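Local coordinates for protein taurine dioxygenase (Burkholderia xenovorans, PDB 5KEU) that probably acts as an iron- and 2-oxoglutarate-dependent dioxygenase of the TauD/TfdA family, here holding a magnesium ion at its metal site, at residues B[43-46]-B[47-51]; B[115-118]-B[119-122]. All blocks are in the same frame, centred on the assembly; numbering follows the deposited sequence.

Contact 1 of 2, residues B[43-46]-B[47-51]; sequences DPSE and VAQIR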
# COMPACT_ATOMS: atom_id res chain seq x y z
N ASP B 43 -3.02 32.91 7.47
CA ASP B 43 -2.07 33.91 7.95
C ASP B 43 -0.66 33.35 7.81
O ASP B 43 -0.47 32.15 7.53
CB ASP B 43 -2.44 34.36 9.38
CG ASP B 43 -2.34 33.25 10.43
OD1 ASP B 43 -1.49 32.35 10.31
OD2 ASP B 43 -3.10 33.32 11.41
N PRO B 44 0.37 34.20 7.94
CA PRO B 44 1.74 33.71 7.72
C PRO B 44 2.12 32.54 8.61
O PRO B 44 2.86 31.65 8.16
CB PRO B 44 2.60 34.94 8.02
CG PRO B 44 1.69 36.11 7.63
CD PRO B 44 0.33 35.67 8.11
N SER B 45 1.63 32.50 9.85
CA SER B 45 1.95 31.38 10.74
C SER B 45 1.35 30.08 10.22
O SER B 45 1.98 29.01 10.33
CB SER B 45 1.45 31.68 12.15
OG SER B 45 1.49 30.51 12.94
N GLU B 46 0.13 30.13 9.68
CA GLU B 46 -0.48 28.92 9.15
C GLU B 46 0.26 28.43 7.91
O GLU B 46 0.48 27.22 7.75
CB GLU B 46 -1.95 29.18 8.84
CG GLU B 46 -2.77 29.44 10.10
CD GLU B 46 -4.17 29.93 9.81
OE1 GLU B 46 -4.32 30.78 8.90
OE2 GLU B 46 -5.12 29.47 10.47
N VAL B 47 0.63 29.35 7.02
CA VAL B 47 1.43 29.00 5.85
C VAL B 47 2.72 28.31 6.28
O VAL B 47 3.08 27.25 5.76
CB VAL B 47 1.73 30.25 5.01
CG1 VAL B 47 2.71 29.90 3.89
CG2 VAL B 47 0.43 30.83 4.45
N ALA B 48 3.42 28.91 7.25
CA ALA B 48 4.69 28.34 7.68
C ALA B 48 4.50 26.96 8.29
O ALA B 48 5.29 26.05 8.03
CB ALA B 48 5.37 29.28 8.68
N GLN B 49 3.44 26.79 9.09
CA GLN B 49 3.22 25.50 9.72
C GLN B 49 2.93 24.43 8.69
O GLN B 49 3.43 23.30 8.80
CB GLN B 49 2.06 25.58 10.72
CG GLN B 49 2.35 26.32 12.01
CD GLN B 49 1.13 26.39 12.92
OE1 GLN B 49 0.71 25.38 13.49
NE2 GLN B 49 0.54 27.57 13.03
N ILE B 50 2.11 24.75 7.69
CA ILE B 50 1.80 23.78 6.65
C ILE B 50 3.05 23.45 5.85
O ILE B 50 3.34 22.28 5.57
CB ILE B 50 0.66 24.30 5.76
CG1 ILE B 50 -0.65 24.31 6.55
CG2 ILE B 50 0.56 23.48 4.49
CD1 ILE B 50 -1.76 25.05 5.85
N ARG B 51 3.83 24.48 5.51
CA ARG B 51 5.07 24.26 4.78
C ARG B 51 6.03 23.37 5.57
O ARG B 51 6.65 22.46 5.01
CB ARG B 51 5.72 25.61 4.46
CG ARG B 51 6.55 25.52 3.23
CD ARG B 51 7.09 26.84 2.67
NE ARG B 51 7.90 26.46 1.53
CZ ARG B 51 7.52 26.58 0.27
NH1 ARG B 51 6.35 27.15 -0.02
NH2 ARG B 51 8.31 26.15 -0.71

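Contact 2 of 2, residues B[115-118]-B[119-122]; sequences LLRP and WTGW. With FMT (formic acid), chain T.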
# COMPACT_ATOMS: atom_id res chain seq x y z
N LEU B 115 1.56 -4.25 -18.74
CA LEU B 115 2.59 -5.09 -18.16
C LEU B 115 2.77 -4.65 -16.72
O LEU B 115 3.23 -3.54 -16.46
CB LEU B 115 3.91 -4.99 -18.93
CG LEU B 115 4.84 -6.20 -18.71
CD1 LEU B 115 5.76 -6.46 -19.91
CD2 LEU B 115 5.66 -6.02 -17.45
N LEU B 116 2.45 -5.53 -15.77
CA LEU B 116 2.37 -5.14 -14.37
C LEU B 116 3.59 -5.65 -13.62
O LEU B 116 3.81 -6.86 -13.55
CB LEU B 116 1.09 -5.68 -13.73
CG LEU B 116 -0.21 -5.19 -14.35
CD1 LEU B 116 -1.40 -5.87 -13.66
CD2 LEU B 116 -0.30 -3.67 -14.23
N ARG B 117 4.34 -4.72 -13.04
CA ARG B 117 5.45 -4.98 -12.13
C ARG B 117 5.16 -4.23 -10.84
O ARG B 117 4.28 -3.37 -10.80
CB ARG B 117 6.78 -4.50 -12.73
CG ARG B 117 7.16 -5.11 -14.10
CD ARG B 117 7.26 -6.64 -14.07
NE ARG B 117 8.10 -7.20 -13.00
CZ ARG B 117 9.42 -7.39 -13.09
NH1 ARG B 117 10.07 -7.05 -14.19
NH2 ARG B 117 10.08 -7.93 -12.07
N PRO B 118 5.90 -4.50 -9.75
CA PRO B 118 5.57 -3.81 -8.49
C PRO B 118 5.67 -2.29 -8.57
O PRO B 118 4.97 -1.61 -7.80
CB PRO B 118 6.59 -4.41 -7.51
CG PRO B 118 6.81 -5.81 -8.05
CD PRO B 118 6.90 -5.56 -9.55
N TRP B 119 6.48 -1.74 -9.46
CA TRP B 119 6.63 -0.28 -9.59
C TRP B 119 5.70 0.34 -10.63
O TRP B 119 5.74 1.56 -10.82
CB TRP B 119 8.08 0.07 -9.94
CG TRP B 119 8.57 -0.67 -11.14
CD1 TRP B 119 8.41 -0.32 -12.45
CD2 TRP B 119 9.26 -1.92 -11.14
NE1 TRP B 119 8.99 -1.26 -13.27
CE2 TRP B 119 9.51 -2.26 -12.49
CE3 TRP B 119 9.69 -2.79 -10.14
CZ2 TRP B 119 10.19 -3.43 -12.86
CZ3 TRP B 119 10.37 -3.96 -10.51
CH2 TRP B 119 10.62 -4.25 -11.86
N THR B 120 4.88 -0.46 -11.30
CA THR B 120 4.05 0.06 -12.38
C THR B 120 3.09 1.12 -11.87
O THR B 120 2.39 0.92 -10.87
CB THR B 120 3.28 -1.09 -13.04
OG1 THR B 120 4.21 -2.01 -13.61
CG2 THR B 120 2.36 -0.56 -14.12
N GLY B 121 3.08 2.27 -12.54
CA GLY B 121 2.21 3.36 -12.16
C GLY B 121 2.79 4.32 -11.15
O GLY B 121 2.27 5.43 -11.01
N TRP B 122 3.85 3.93 -10.44
CA TRP B 122 4.51 4.84 -9.52
C TRP B 122 5.26 5.91 -10.28
O TRP B 122 6.00 5.60 -11.22
CB TRP B 122 5.48 4.09 -8.62
CG TRP B 122 4.81 3.32 -7.53
CD1 TRP B 122 4.42 1.99 -7.56
CD2 TRP B 122 4.44 3.82 -6.24
NE1 TRP B 122 3.85 1.65 -6.35
CE2 TRP B 122 3.84 2.75 -5.53
CE3 TRP B 122 4.54 5.07 -5.63
CZ2 TRP B 122 3.38 2.90 -4.23
CZ3 TRP B 122 4.08 5.22 -4.32
CH2 TRP B 122 3.50 4.14 -3.64
C FMT T . 6.08 -1.59 -16.25
O1 FMT T . 5.36 -0.75 -15.72
O2 FMT T . 5.75 -2.31 -17.21
O HOH W 1 2.92 -0.98 -6.52

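Contact 1 of 2, residues B[43-46]-B[47-51]
S45 and Q49 meet one turn apart on the first turns of helix 44-57, which D43 opens as N-cap with a capping box to E46. The backbone supplies the regular bonds: V47 N reaches D43 O at 3.1 Å, and A48, Q49 and I50 each donate to the carbonyl four residues earlier. The box is reciprocal. E46 N donates to D43 OD1 at 2.8 Å, while D43 N gives its hydrogen to E46 OE1 at 2.9 Å, on the anti side of the carboxylate. E46 can fold back in this way because its CG sits beside the backbone N (chi1 -66°). Two N-H groups at the helix start are thus paired, where the helix dipole would probably favour the negative carboxylates. On another side of the helix, Q49 NE2 donates to S45 OG at 3.1 Å and more weakly to S45 O. Q49 OE1 accepts from I20 N and NE2 also bonds to S19 OG, which ties residues 19-20 to the helix and fixes which way round the amide lies. Aliphatic carbons pack on backbone carbonyls one turn back: V47 CG2 lies 3.5 Å from D43 O, and I50 CG1 3.3 Å from E46 O.

Contact 2 of 2, residues B[115-118]-B[119-122]
T120 OG1 is gripped by two partners: it accepts from R117 N at 2.8 Å and donates to O1 of a formic acid molecule at 2.7 Å. The bond from R117 N is nearly straight (164°) and ties the two ends of a type I beta turn, R117 to T120, that T120 N closes on R117 O at 3.0 Å, coming from above the carbonyl plane. A type II turn, W119 to W122, follows at once and brings the chain to strand 122-123; G121 takes its left-handed position there, with backbone angles suited to glycine. The formic acid probably comes from the crystallisation liquor.

R117 and W119 run side by side. The CB of R117 stands over one face of the indole, 3.7 Å from the centroid of its six-membered ring, a CH-pi contact offset toward the rim. The chain of R117 bends twice beyond CG, which brings one face of the guanidinium over W119 CH2, 3.6 Å from R117 CZ; with the planes 53° apart the two groups are inclined, not stacked. NE of R117 makes a salt bridge to E245 of the second subunit, so this turn forms part of the dimer contact. W119 also meets the W244 ring.

W122 lies near the metal site, its side chain about 5 Å from that of H273, a magnesium ligand. One water bridges the turns: its approach to P118 O is unusually short (2.5 Å), a length that is doubtful, while W122 NE1 donates to it soundly at 2.8 Å, at the indole edge and in its plane.

Contact 1 closes before contact 2 opens along the chain, and both belong to the TauD/TfdA fold, yet they lie on opposite sides of the chain's centre: their centres are about 36 Å apart and their nearest atoms about 20 Å. Residues 43-51 start the helix of the beta-alpha-beta unit made by strand 31-34, helix 44-57 and strand 59-62, two strands that pair in parallel within the mixed sheet. Residues 115-122 belong instead to the loop leading into strand 122-123, an outermost strand of the four-stranded sheet. Contact 1 is a surface helix start away from the metal site, whereas contact 2 runs from the subunit interface toward it.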